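Local coordinates for lantibiotic dehydratase (Microbispora corallina, PDB 5EHK), which probably dehydrates serine and threonine residues of the NAI-107 precursor peptide, using glutamyl-tRNA to glutamylate them before glutamate is eliminated, at residues A460-L465 with E664-G669; W394-P399 with E482-L487; R388-L393 with N499-G504. One frame throughout, in Å; residues are numbered along the deposited sequence.

Overall arrangement
From the N terminus, helix 380-395 supplies residues 388-393 and then runs out into the loop reaching 399. Contact 3 brings strand 500-508 back against residues 388-393, closing a loop of about a hundred residues. Inside that loop lies contact 2, which folds helix 481-487 onto 394-399. Contact 1 crosses both: it starts on helix 460-471, within the two loops, and ends far downstream at 664-669, just before strand 676-682. Contacts 1 and 2 touch by packing and a salt bridge. The three contacts thus step from the strand, through the end of helix 380-395 and the short helix 481-487, toward the helix beside the second subunit.

Contact 1: A460-L465 with E664-G669; sequences AALARL and EPWDWG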
ATOM      1  N   ALA A 460     -11.584 -17.381  10.975  1.00 28.30           N
ATOM      2  CA  ALA A 460     -12.401 -17.816  12.098  1.00 25.46           C
ATOM      3  C   ALA A 460     -12.228 -19.325  12.229  1.00 32.53           C
ATOM      4  O   ALA A 460     -12.128 -19.858  13.328  1.00 35.60           O
ATOM      5  CB  ALA A 460     -13.857 -17.453  11.894  1.00 24.75           C
ATOM      6  N   ALA A 461     -12.182 -20.000  11.085  1.00 32.44           N
ATOM      7  CA  ALA A 461     -11.992 -21.444  11.019  1.00 31.44           C
ATOM      8  C   ALA A 461     -10.710 -21.941  11.707  1.00 30.87           C
ATOM      9  O   ALA A 461     -10.748 -22.798  12.590  1.00 28.81           O
ATOM     10  CB  ALA A 461     -11.999 -21.871   9.573  1.00 34.77           C
ATOM     11  N   LEU A 462      -9.576 -21.396  11.299  1.00 31.52           N
ATOM     12  CA  LEU A 462      -8.313 -21.726  11.941  1.00 32.98           C
ATOM     13  C   LEU A 462      -8.335 -21.418  13.445  1.00 37.37           C
ATOM     14  O   LEU A 462      -7.858 -22.213  14.251  1.00 42.44           O
ATOM     15  CB  LEU A 462      -7.166 -20.967  11.279  1.00 31.67           C
ATOM     16  CG  LEU A 462      -6.115 -21.740  10.488  1.00 35.02           C
ATOM     17  CD1 LEU A 462      -6.748 -22.912   9.759  1.00 34.36           C
ATOM     18  CD2 LEU A 462      -5.400 -20.787   9.511  1.00 27.88           C
ATOM     19  N   ALA A 463      -8.897 -20.275  13.830  1.00 35.91           N
ATOM     20  CA  ALA A 463      -8.875 -19.884  15.239  1.00 35.37           C
ATOM     21  C   ALA A 463      -9.606 -20.899  16.126  1.00 31.02           C
ATOM     22  O   ALA A 463      -9.121 -21.226  17.210  1.00 31.93           O
ATOM     23  CB  ALA A 463      -9.423 -18.466  15.435  1.00 32.14           C
ATOM     24  N   ARG A 464     -10.762 -21.382  15.672  1.00 31.12           N
ATOM     25  CA  ARG A 464     -11.504 -22.404  16.406  1.00 31.99           C
ATOM     26  C   ARG A 464     -10.661 -23.651  16.663  1.00 35.72           C
ATOM     27  O   ARG A 464     -10.673 -24.222  17.766  1.00 29.74           O
ATOM     28  CB  ARG A 464     -12.760 -22.810  15.653  1.00 29.98           C
ATOM     29  CG  ARG A 464     -13.937 -21.911  15.878  1.00 33.93           C
ATOM     30  CD  ARG A 464     -15.187 -22.603  15.381  1.00 35.31           C
ATOM     31  NE  ARG A 464     -15.030 -22.958  13.976  1.00 48.87           N
ATOM     32  CZ  ARG A 464     -15.300 -22.136  12.964  1.00 46.48           C
ATOM     33  NH1 ARG A 464     -15.783 -20.919  13.202  1.00 41.82           N
ATOM     34  NH2 ARG A 464     -15.109 -22.541  11.712  1.00 46.86           N
ATOM     35  N   LEU A 465      -9.932 -24.067  15.634  1.00 32.82           N
ATOM     36  CA  LEU A 465      -9.145 -25.275  15.729  1.00 32.65           C
ATOM     37  C   LEU A 465      -8.178 -25.120  16.876  1.00 31.27           C
ATOM     38  O   LEU A 465      -7.975 -26.049  17.657  1.00 33.59           O
ATOM     39  CB  LEU A 465      -8.378 -25.539  14.430  1.00 36.51           C
ATOM     40  CG  LEU A 465      -9.153 -25.837  13.135  1.00 41.68           C
ATOM     41  CD1 LEU A 465      -8.160 -26.056  11.995  1.00 35.71           C
ATOM     42  CD2 LEU A 465     -10.128 -27.023  13.263  1.00 25.50           C
ATOM     43  N   GLU A 664       1.766 -24.477  -1.301  1.00 19.53           N
ATOM     44  CA  GLU A 664       2.642 -23.836  -0.317  1.00 15.63           C
ATOM     45  C   GLU A 664       2.512 -24.601   0.968  1.00 15.88           C
ATOM     46  O   GLU A 664       1.520 -25.295   1.175  1.00 23.24           O
ATOM     47  CB  GLU A 664       2.180 -22.415  -0.029  1.00 18.08           C
ATOM     48  CG  GLU A 664       2.035 -21.505  -1.205  1.00 23.14           C
ATOM     49  CD  GLU A 664       1.817 -20.072  -0.773  1.00 36.84           C
ATOM     50  OE1 GLU A 664       1.406 -19.853   0.393  1.00 37.99           O
ATOM     51  OE2 GLU A 664       2.038 -19.164  -1.602  1.00 43.78           O
ATOM     52  N   PRO A 665       3.477 -24.441   1.873  1.00 17.60           N
ATOM     53  CA  PRO A 665       3.346 -25.017   3.213  1.00 14.81           C
ATOM     54  C   PRO A 665       2.089 -24.568   3.934  1.00 15.84           C
ATOM     55  O   PRO A 665       1.428 -23.633   3.502  1.00 12.87           O
ATOM     56  CB  PRO A 665       4.553 -24.454   3.927  1.00 10.84           C
ATOM     57  CG  PRO A 665       5.559 -24.363   2.883  1.00 13.18           C
ATOM     58  CD  PRO A 665       4.835 -23.927   1.646  1.00 15.22           C
ATOM     59  N   TRP A 666       1.783 -25.235   5.040  1.00 21.27           N
ATOM     60  CA  TRP A 666       0.655 -24.885   5.888  1.00 19.62           C
ATOM     61  C   TRP A 666       0.815 -23.443   6.400  1.00 18.26           C
ATOM     62  O   TRP A 666       1.860 -23.067   6.951  1.00 10.38           O
ATOM     63  CB  TRP A 666       0.544 -25.881   7.060  1.00 18.37           C
ATOM     64  CG  TRP A 666      -0.510 -25.507   8.048  1.00 14.67           C
ATOM     65  CD1 TRP A 666      -0.340 -24.792   9.199  1.00 16.42           C
ATOM     66  CD2 TRP A 666      -1.902 -25.806   7.956  1.00 13.52           C
ATOM     67  NE1 TRP A 666      -1.547 -24.637   9.839  1.00 16.56           N
ATOM     68  CE2 TRP A 666      -2.524 -25.247   9.090  1.00 18.32           C
ATOM     69  CE3 TRP A 666      -2.688 -26.496   7.024  1.00 17.48           C
ATOM     70  CZ2 TRP A 666      -3.905 -25.348   9.313  1.00 19.23           C
ATOM     71  CZ3 TRP A 666      -4.063 -26.605   7.248  1.00 18.31           C
ATOM     72  CH2 TRP A 666      -4.654 -26.027   8.379  1.00 20.15           C
ATOM     73  N   ASP A 667      -0.237 -22.647   6.213  1.00 21.89           N
ATOM     74  CA  ASP A 667      -0.188 -21.236   6.594  1.00 26.33           C
ATOM     75  C   ASP A 667      -1.068 -20.908   7.829  1.00 24.83           C
ATOM     76  O   ASP A 667      -2.308 -20.984   7.786  1.00 20.50           O
ATOM     77  CB  ASP A 667      -0.543 -20.363   5.379  1.00 22.90           C
ATOM     78  CG  ASP A 667      -0.412 -18.878   5.662  1.00 22.21           C
ATOM     79  OD1 ASP A 667       0.455 -18.498   6.470  1.00 27.36           O
ATOM     80  OD2 ASP A 667      -1.140 -18.087   5.036  1.00 19.12           O
ATOM     81  N   TRP A 668      -0.397 -20.555   8.925  1.00 21.80           N
ATOM     82  CA  TRP A 668      -1.060 -20.269  10.194  1.00 22.89           C
ATOM     83  C   TRP A 668      -1.565 -18.835  10.227  1.00 28.05           C
ATOM     84  O   TRP A 668      -2.421 -18.491  11.046  1.00 23.88           O
ATOM     85  CB  TRP A 668      -0.135 -20.519  11.381  1.00 22.88           C
ATOM     86  CG  TRP A 668      -0.207 -21.919  11.986  1.00 26.15           C
ATOM     87  CD1 TRP A 668       0.829 -22.800  12.146  1.00 16.91           C
ATOM     88  CD2 TRP A 668      -1.372 -22.571  12.521  1.00 22.75           C
ATOM     89  NE1 TRP A 668       0.382 -23.950  12.751  1.00 19.80           N
ATOM     90  CE2 TRP A 668      -0.964 -23.841  12.985  1.00 22.92           C
ATOM     91  CE3 TRP A 668      -2.712 -22.208  12.650  1.00 17.05           C
ATOM     92  CZ2 TRP A 668      -1.853 -24.747  13.572  1.00 20.54           C
ATOM     93  CZ3 TRP A 668      -3.593 -23.110  13.227  1.00 23.19           C
ATOM     94  CH2 TRP A 668      -3.158 -24.364  13.685  1.00 16.80           C
ATOM     95  N   GLY A 669      -1.018 -17.998   9.346  1.00 27.35           N
ATOM     96  CA  GLY A 669      -1.466 -16.623   9.242  1.00 27.78           C
ATOM     97  C   GLY A 669      -1.188 -15.835  10.505  1.00 24.86           C
ATOM     98  O   GLY A 669      -0.134 -15.992  11.119  1.00 21.23           O
TER
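Leu462 docks onto a loop containing an Asx turn, its side chain reaching from helix 460-471 to the two indoles of Trp666 and Trp668. The loop is the connection between helix 647-656 and strand 676-682, within the region assigned to the lantibiotic dehydratase N-terminal family. The meeting is apolar apart from one methyl against a carbonyl oxygen, and each part of the leucine has its own neighbour. CD1 meets the six-membered ring of Trp666 obliquely, 3.8 Å from CZ2, the two side chains sliding past each other in opposite directions. The branch carbon CG rests obliquely against the six-membered ring of Trp668, with CZ3 at 4.0 Å. CD2 takes the third direction and meets the loop backbone, 3.5 Å from the carbonyl O of Asp667.

Neither indole is aimed at the helix from its own CA, yet both rings arrive there. In Trp666 the ring is swung opposite the backbone N (chi1 174°), which carries CZ2 and CH2 to the leucine. The two rings also meet each other: NE1 of Trp666 stands 3.3 Å above the plane of the Trp668 ring, over its centre, while CD1 of Trp668 lies in the plane of Trp666 at its edge. Each tryptophan therefore probably limits how the other can turn. Behind them, strand 676-682 supplies Val680 to Trp666 and Leu677 and Pro678 to Trp668, while Leu487 packs on Leu462 and Trp666. On the helix, Ala463 points away from the loop and packs on Met674 of the second subunit. The Asx turn at 667-669 is made by a long bond from Gly669 N to Asp667 OD1, 3.3 Å, approaching from above the carboxylate plane.

Contact 2: W394-P399 with E482-L487; sequences WRLSPP and ETIAEL
Arg395 and Ile484 make the tight part of this contact, the two side chains crossing at about a right angle. Ile484 CG2 stands 3.3 Å above one face of the guanidinium, displaced toward its rim, and is 3.4 Å from Arg395 NH1. CG2 is turned opposite the Ile484 backbone N, and a bend at chi3 (64°) brings the arginine head over it. A salt bridge from Arg395 NH2 to Glu481 OE2 ties down the polar end, so the apolar touch and the charge pair together probably limit how the group can swivel. Next to it, Leu396 CD2 reaches Leu487 CB at 3.8 Å, with Ile484 CG2 slightly farther off.

Here, within the lantibiotic dehydratase N-terminal family region, the C-terminal end of helix 380-395 packs on the short helix 481-487. The chain leaves the first helix in a turn gathered on Trp394 O, which accepts from both Ser397 N and Ser397 OG, the hydroxyl bond lying in the carbonyl plane.

The outer side is looser. Ala485 and Glu486 are exposed and point away from the 394-399 segment, and the Glu486 carboxylate pairs instead with Arg464. Beyond Ser397 the chain turns off through Pro398 to the exposed Pro399.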
ATOM      1  N   TRP A 394      -2.361 -28.676  -1.938  1.00 25.19           N
ATOM      2  CA  TRP A 394      -2.718 -27.991  -3.163  1.00 23.04           C
ATOM      3  C   TRP A 394      -4.100 -27.386  -3.047  1.00 21.76           C
ATOM      4  O   TRP A 394      -4.297 -26.243  -3.420  1.00 24.43           O
ATOM      5  CB  TRP A 394      -2.626 -28.920  -4.381  1.00 20.13           C
ATOM      6  CG  TRP A 394      -2.927 -28.225  -5.678  1.00 18.19           C
ATOM      7  CD1 TRP A 394      -2.125 -27.352  -6.343  1.00 13.45           C
ATOM      8  CD2 TRP A 394      -4.109 -28.373  -6.476  1.00 14.74           C
ATOM      9  NE1 TRP A 394      -2.744 -26.932  -7.502  1.00 13.98           N
ATOM     10  CE2 TRP A 394      -3.959 -27.553  -7.604  1.00 12.72           C
ATOM     11  CE3 TRP A 394      -5.275 -29.125  -6.346  1.00 14.12           C
ATOM     12  CZ2 TRP A 394      -4.926 -27.463  -8.585  1.00 16.04           C
ATOM     13  CZ3 TRP A 394      -6.235 -29.029  -7.319  1.00 13.00           C
ATOM     14  CH2 TRP A 394      -6.062 -28.207  -8.422  1.00 14.21           C
ATOM     15  N   ARG A 395      -5.055 -28.127  -2.497  1.00 21.83           N
ATOM     16  CA  ARG A 395      -6.417 -27.617  -2.459  1.00 21.21           C
ATOM     17  C   ARG A 395      -6.509 -26.383  -1.567  1.00 21.03           C
ATOM     18  O   ARG A 395      -7.387 -25.540  -1.764  1.00 24.86           O
ATOM     19  CB  ARG A 395      -7.410 -28.687  -2.008  1.00 22.49           C
ATOM     20  CG  ARG A 395      -7.574 -29.867  -2.943  1.00 27.12           C
ATOM     21  CD  ARG A 395      -8.437 -30.954  -2.274  1.00 26.88           C
ATOM     22  NE  ARG A 395      -9.803 -30.501  -2.007  1.00 21.46           N
ATOM     23  CZ  ARG A 395     -10.557 -30.970  -1.017  1.00 26.20           C
ATOM     24  NH1 ARG A 395     -10.071 -31.883  -0.179  1.00 22.63           N
ATOM     25  NH2 ARG A 395     -11.794 -30.515  -0.853  1.00 25.74           N
ATOM     26  N   LEU A 396      -5.588 -26.310  -0.605  1.00 21.76           N
ATOM     27  CA  LEU A 396      -5.519 -25.277   0.432  1.00 23.23           C
ATOM     28  C   LEU A 396      -4.663 -24.076   0.040  1.00 22.36           C
ATOM     29  O   LEU A 396      -4.478 -23.135   0.820  1.00 25.58           O
ATOM     30  CB  LEU A 396      -4.911 -25.884   1.699  1.00 19.72           C
ATOM     31  CG  LEU A 396      -5.804 -26.870   2.446  1.00 24.85           C
ATOM     32  CD1 LEU A 396      -5.104 -27.383   3.694  1.00 23.30           C
ATOM     33  CD2 LEU A 396      -7.150 -26.246   2.775  1.00 19.51           C
ATOM     34  N   SER A 397      -4.117 -24.132  -1.160  1.00 19.66           N
ATOM     35  CA  SER A 397      -3.216 -23.107  -1.670  1.00 21.74           C
ATOM     36  C   SER A 397      -3.979 -21.835  -2.077  1.00 19.04           C
ATOM     37  O   SER A 397      -5.210 -21.858  -2.210  1.00 16.58           O
ATOM     38  CB  SER A 397      -2.430 -23.686  -2.854  1.00 19.72           C
ATOM     39  OG  SER A 397      -3.301 -23.948  -3.939  1.00 20.88           O
ATOM     40  N   PRO A 398      -3.259 -20.709  -2.216  1.00 19.94           N
ATOM     41  CA  PRO A 398      -3.878 -19.451  -2.693  1.00 21.57           C
ATOM     42  C   PRO A 398      -4.527 -19.547  -4.096  1.00 19.97           C
ATOM     43  O   PRO A 398      -4.022 -20.235  -4.977  1.00 17.37           O
ATOM     44  CB  PRO A 398      -2.699 -18.476  -2.730  1.00 24.10           C
ATOM     45  CG  PRO A 398      -1.658 -19.070  -1.757  1.00 21.84           C
ATOM     46  CD  PRO A 398      -1.837 -20.545  -1.844  1.00 19.46           C
ATOM     47  N   PRO A 399      -5.648 -18.844  -4.304  1.00 22.26           N
ATOM     48  CA  PRO A 399      -6.387 -18.882  -5.577  1.00 23.14           C
ATOM     49  C   PRO A 399      -5.720 -18.001  -6.633  1.00 22.96           C
ATOM     50  O   PRO A 399      -6.226 -16.957  -7.047  1.00 27.21           O
ATOM     51  CB  PRO A 399      -7.767 -18.344  -5.187  1.00 21.93           C
ATOM     52  CG  PRO A 399      -7.480 -17.408  -4.079  1.00 17.07           C
ATOM     53  CD  PRO A 399      -6.319 -17.992  -3.306  1.00 18.83           C
ATOM     54  N   GLU A 482     -14.248 -32.059   6.005  1.00 46.65           N
ATOM     55  CA  GLU A 482     -15.092 -30.932   6.420  1.00 40.35           C
ATOM     56  C   GLU A 482     -14.238 -29.752   6.860  1.00 41.16           C
ATOM     57  O   GLU A 482     -14.637 -28.594   6.724  1.00 38.52           O
ATOM     58  CB  GLU A 482     -16.075 -31.308   7.542  1.00 43.03           C
ATOM     59  CG  GLU A 482     -17.340 -32.076   7.103  1.00 56.51           C
ATOM     60  CD  GLU A 482     -17.123 -33.570   6.778  1.00 64.39           C
ATOM     61  OE1 GLU A 482     -15.969 -34.070   6.810  1.00 57.84           O
ATOM     62  OE2 GLU A 482     -18.135 -34.254   6.492  1.00 70.97           O
ATOM     63  N   THR A 483     -13.055 -30.039   7.385  1.00 37.92           N
ATOM     64  CA  THR A 483     -12.172 -28.962   7.776  1.00 35.50           C
ATOM     65  C   THR A 483     -11.595 -28.307   6.528  1.00 33.74           C
ATOM     66  O   THR A 483     -11.483 -27.089   6.466  1.00 30.39           O
ATOM     67  CB  THR A 483     -11.025 -29.441   8.686  1.00 36.32           C
ATOM     68  OG1 THR A 483     -11.544 -30.238   9.756  1.00 37.87           O
ATOM     69  CG2 THR A 483     -10.283 -28.250   9.266  1.00 29.38           C
ATOM     70  N   ILE A 484     -11.233 -29.122   5.536  1.00 35.92           N
ATOM     71  CA  ILE A 484     -10.606 -28.625   4.310  1.00 31.77           C
ATOM     72  C   ILE A 484     -11.578 -27.788   3.494  1.00 29.70           C
ATOM     73  O   ILE A 484     -11.212 -26.734   2.974  1.00 26.51           O
ATOM     74  CB  ILE A 484     -10.078 -29.778   3.443  1.00 33.39           C
ATOM     75  CG1 ILE A 484      -8.853 -30.407   4.093  1.00 27.28           C
ATOM     76  CG2 ILE A 484      -9.747 -29.299   2.030  1.00 24.68           C
ATOM     77  CD1 ILE A 484      -8.358 -31.602   3.350  1.00 23.27           C
ATOM     78  N   ALA A 485     -12.823 -28.249   3.414  1.00 25.82           N
ATOM     79  CA  ALA A 485     -13.878 -27.503   2.739  1.00 28.89           C
ATOM     80  C   ALA A 485     -14.114 -26.099   3.327  1.00 34.30           C
ATOM     81  O   ALA A 485     -14.733 -25.246   2.678  1.00 34.29           O
ATOM     82  CB  ALA A 485     -15.170 -28.292   2.749  1.00 29.12           C
ATOM     83  N   GLU A 486     -13.633 -25.869   4.548  1.00 29.68           N
ATOM     84  CA  GLU A 486     -13.848 -24.595   5.219  1.00 32.65           C
ATOM     85  C   GLU A 486     -12.698 -23.642   5.009  1.00 35.02           C
ATOM     86  O   GLU A 486     -12.879 -22.431   5.097  1.00 45.44           O
ATOM     87  CB  GLU A 486     -13.984 -24.749   6.733  1.00 34.42           C
ATOM     88  CG  GLU A 486     -15.379 -24.829   7.264  1.00 31.46           C
ATOM     89  CD  GLU A 486     -15.366 -24.796   8.770  1.00 54.29           C
ATOM     90  OE1 GLU A 486     -15.392 -25.869   9.425  1.00 54.07           O
ATOM     91  OE2 GLU A 486     -15.299 -23.655   9.298  1.00 55.74           O
ATOM     92  N   LEU A 487     -11.509 -24.176   4.770  1.00 27.11           N
ATOM     93  CA  LEU A 487     -10.331 -23.341   4.650  1.00 23.09           C
ATOM     94  C   LEU A 487     -10.047 -22.950   3.222  1.00 24.10           C
ATOM     95  O   LEU A 487      -9.298 -22.014   2.982  1.00 28.84           O
ATOM     96  CB  LEU A 487      -9.130 -24.080   5.217  1.00 23.74           C
ATOM     97  CG  LEU A 487      -9.366 -24.542   6.652  1.00 29.12           C
ATOM     98  CD1 LEU A 487      -8.270 -25.467   7.162  1.00 20.41           C
ATOM     99  CD2 LEU A 487      -9.448 -23.311   7.510  1.00 28.21           C
TER

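Contact 3: R388-L393 with N499-G504; sequences RAAEAL and NSLELG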
ATOM      1  N   ARG A 388      -1.701 -38.103  -1.059  1.00 25.01           N
ATOM      2  CA  ARG A 388      -2.967 -37.531  -0.605  1.00 28.71           C
ATOM      3  C   ARG A 388      -2.690 -36.213   0.143  1.00 26.66           C
ATOM      4  O   ARG A 388      -3.503 -35.291   0.147  1.00 24.07           O
ATOM      5  CB  ARG A 388      -3.713 -38.521   0.305  1.00 27.36           C
ATOM      6  CG  ARG A 388      -4.509 -39.614  -0.444  1.00 43.43           C
ATOM      7  CD  ARG A 388      -5.546 -40.338   0.453  1.00 49.07           C
ATOM      8  NE  ARG A 388      -6.846 -39.663   0.457  1.00 61.92           N
ATOM      9  CZ  ARG A 388      -8.017 -40.258   0.692  1.00 61.69           C
ATOM     10  NH1 ARG A 388      -8.075 -41.557   0.963  1.00 56.12           N
ATOM     11  NH2 ARG A 388      -9.139 -39.545   0.658  1.00 56.64           N
ATOM     12  N   ALA A 389      -1.513 -36.130   0.744  1.00 21.63           N
ATOM     13  CA  ALA A 389      -1.114 -34.958   1.495  1.00 21.09           C
ATOM     14  C   ALA A 389      -0.842 -33.796   0.547  1.00 23.83           C
ATOM     15  O   ALA A 389      -1.411 -32.709   0.699  1.00 19.49           O
ATOM     16  CB  ALA A 389       0.099 -35.273   2.329  1.00 15.64           C
ATOM     17  N   ALA A 390       0.052 -34.042  -0.414  1.00 24.75           N
ATOM     18  CA  ALA A 390       0.302 -33.127  -1.512  1.00 19.29           C
ATOM     19  C   ALA A 390      -1.019 -32.573  -2.059  1.00 21.99           C
ATOM     20  O   ALA A 390      -1.159 -31.355  -2.222  1.00 24.85           O
ATOM     21  CB  ALA A 390       1.092 -33.819  -2.608  1.00 17.44           C
ATOM     22  N   GLU A 391      -2.006 -33.437  -2.280  1.00 17.15           N
ATOM     23  CA  GLU A 391      -3.296 -32.944  -2.749  1.00 21.72           C
ATOM     24  C   GLU A 391      -3.923 -31.934  -1.769  1.00 22.19           C
ATOM     25  O   GLU A 391      -4.435 -30.881  -2.173  1.00 20.91           O
ATOM     26  CB  GLU A 391      -4.267 -34.100  -3.040  1.00 21.91           C
ATOM     27  CG  GLU A 391      -5.627 -33.654  -3.605  1.00 20.65           C
ATOM     28  CD  GLU A 391      -6.696 -34.752  -3.576  1.00 25.69           C
ATOM     29  OE1 GLU A 391      -6.485 -35.787  -2.906  1.00 26.16           O
ATOM     30  OE2 GLU A 391      -7.738 -34.592  -4.256  1.00 30.52           O
ATOM     31  N   ALA A 392      -3.824 -32.234  -0.482  1.00 17.92           N
ATOM     32  CA  ALA A 392      -4.438 -31.403   0.530  1.00 22.71           C
ATOM     33  C   ALA A 392      -3.845 -29.993   0.504  1.00 25.63           C
ATOM     34  O   ALA A 392      -4.579 -28.994   0.486  1.00 20.49           O
ATOM     35  CB  ALA A 392      -4.245 -32.030   1.897  1.00 24.77           C
ATOM     36  N   LEU A 393      -2.514 -29.938   0.529  1.00 24.53           N
ATOM     37  CA  LEU A 393      -1.769 -28.695   0.409  1.00 21.82           C
ATOM     38  C   LEU A 393      -2.130 -27.950  -0.858  1.00 24.21           C
ATOM     39  O   LEU A 393      -2.166 -26.726  -0.875  1.00 30.34           O
ATOM     40  CB  LEU A 393      -0.269 -28.944   0.428  1.00 18.20           C
ATOM     41  CG  LEU A 393       0.273 -29.312   1.806  1.00 21.43           C
ATOM     42  CD1 LEU A 393       1.788 -29.344   1.749  1.00 21.06           C
ATOM     43  CD2 LEU A 393      -0.222 -28.369   2.900  1.00 17.68           C
ATOM     44  N   ASN A 499       2.834 -28.952 -13.063  1.00 13.86           N
ATOM     45  CA  ASN A 499       3.570 -30.075 -13.650  1.00 13.93           C
ATOM     46  C   ASN A 499       4.214 -30.978 -12.601  1.00 12.47           C
ATOM     47  O   ASN A 499       4.057 -32.187 -12.659  1.00 17.08           O
ATOM     48  CB  ASN A 499       4.654 -29.599 -14.612  1.00 10.53           C
ATOM     49  CG  ASN A 499       4.120 -28.674 -15.687  1.00 13.50           C
ATOM     50  OD1 ASN A 499       3.033 -28.879 -16.236  1.00 10.07           O
ATOM     51  ND2 ASN A 499       4.913 -27.661 -16.023  1.00 13.11           N
ATOM     52  N   SER A 500       4.917 -30.405 -11.632  1.00 11.31           N
ATOM     53  CA  SER A 500       5.586 -31.235 -10.638  1.00 11.01           C
ATOM     54  C   SER A 500       5.888 -30.524  -9.301  1.00 12.40           C
ATOM     55  O   SER A 500       5.632 -29.343  -9.149  1.00 14.52           O
ATOM     56  CB  SER A 500       6.855 -31.859 -11.242  1.00 11.73           C
ATOM     57  OG  SER A 500       7.939 -30.943 -11.371  1.00 11.93           O
ATOM     58  N   LEU A 501       6.388 -31.267  -8.323  1.00 13.96           N
ATOM     59  CA  LEU A 501       6.733 -30.700  -7.022  1.00 17.67           C
ATOM     60  C   LEU A 501       7.598 -31.679  -6.214  1.00 16.99           C
ATOM     61  O   LEU A 501       7.806 -32.808  -6.647  1.00 17.84           O
ATOM     62  CB  LEU A 501       5.483 -30.286  -6.233  1.00 14.72           C
ATOM     63  CG  LEU A 501       4.527 -31.385  -5.783  1.00 15.13           C
ATOM     64  CD1 LEU A 501       3.958 -30.998  -4.437  1.00 12.21           C
ATOM     65  CD2 LEU A 501       3.409 -31.627  -6.816  1.00 13.21           C
ATOM     66  N   GLU A 502       8.127 -31.223  -5.078  1.00 12.58           N
ATOM     67  CA  GLU A 502       8.938 -32.051  -4.197  1.00 14.56           C
ATOM     68  C   GLU A 502       8.598 -31.732  -2.760  1.00 17.83           C
ATOM     69  O   GLU A 502       8.668 -30.580  -2.360  1.00 24.14           O
ATOM     70  CB  GLU A 502      10.441 -31.818  -4.451  1.00 16.12           C
ATOM     71  CG  GLU A 502      10.907 -32.373  -5.808  1.00 17.25           C
ATOM     72  CD  GLU A 502      12.376 -32.119  -6.129  1.00 18.84           C
ATOM     73  OE1 GLU A 502      12.970 -31.132  -5.615  1.00 17.77           O
ATOM     74  OE2 GLU A 502      12.931 -32.915  -6.920  1.00 16.01           O
ATOM     75  N   LEU A 503       8.199 -32.741  -1.993  1.00 16.40           N
ATOM     76  CA  LEU A 503       7.967 -32.582  -0.567  1.00 16.01           C
ATOM     77  C   LEU A 503       9.096 -33.328   0.111  1.00 18.33           C
ATOM     78  O   LEU A 503       9.504 -34.395  -0.337  1.00 21.40           O
ATOM     79  CB  LEU A 503       6.603 -33.165  -0.164  1.00 15.49           C
ATOM     80  CG  LEU A 503       5.397 -32.549  -0.882  1.00 20.67           C
ATOM     81  CD1 LEU A 503       4.098 -33.296  -0.608  1.00 13.16           C
ATOM     82  CD2 LEU A 503       5.260 -31.060  -0.514  1.00 15.71           C
ATOM     83  N   GLY A 504       9.640 -32.759   1.170  1.00 19.94           N
ATOM     84  CA  GLY A 504      10.621 -33.476   1.954  1.00 23.77           C
ATOM     85  C   GLY A 504       9.877 -33.876   3.193  1.00 22.82           C
ATOM     86  O   GLY A 504       9.174 -33.045   3.744  1.00 23.28           O
TER
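Ala390, Leu501 and Leu503 meet beside two flat groups from elsewhere in the chain, the indole of Trp663 and the ring of Phe6. Trp663, from a loop, touches Leu393, Leu501 and Leu503, and Phe6 of strand 6-17 touches Ala390 and Leu501. Between the two segments themselves the touching groups are all aliphatic.

The centre of the contact is a methyl against a methyl. Ala390 CB, pointing at the strand, lies 3.6 Å from Leu503 CD1, and the same CD1 is 3.9 Å from Ala390 CA, so it rests on the helix surface as well as on the side chain. Leu503 is extended to that position with CG opposite its carbonyl carbon (chi1 -59°). Its other methyl, CD2, turns to Leu393 CD1 at 4.5 Å, a looser touch one helical turn on. Leu501 CD1 completes the set at 4.4 Å from Ala390 CB. The leucine two residues earlier thus reaches the same alanine, and one small side chain receives two large ones.

The strand has two unlike surfaces. Leu501 and Leu503 face the helix, whereas Ser500 and Glu502 are held by polar partners elsewhere: Ser500 OG bonds to Ala533 N, and the buried Glu502 carboxylate is gripped by Gly534 N, Ser530 OG and Thr536 OG1. The strand pairs antiparallel with strands 785-792 and 521-524.

The short axes run 10.4 Å apart at their closest, about the spacing of a helix laid on a sheet. At 110° this is a helix laid across a sheet strand, roughly transverse to it: in the lantibiotic dehydratase N-terminal region, helix 380-395 packs with Ala390 and Leu393 on the apolar face of strand 500-508, together with Trp663 and Phe6.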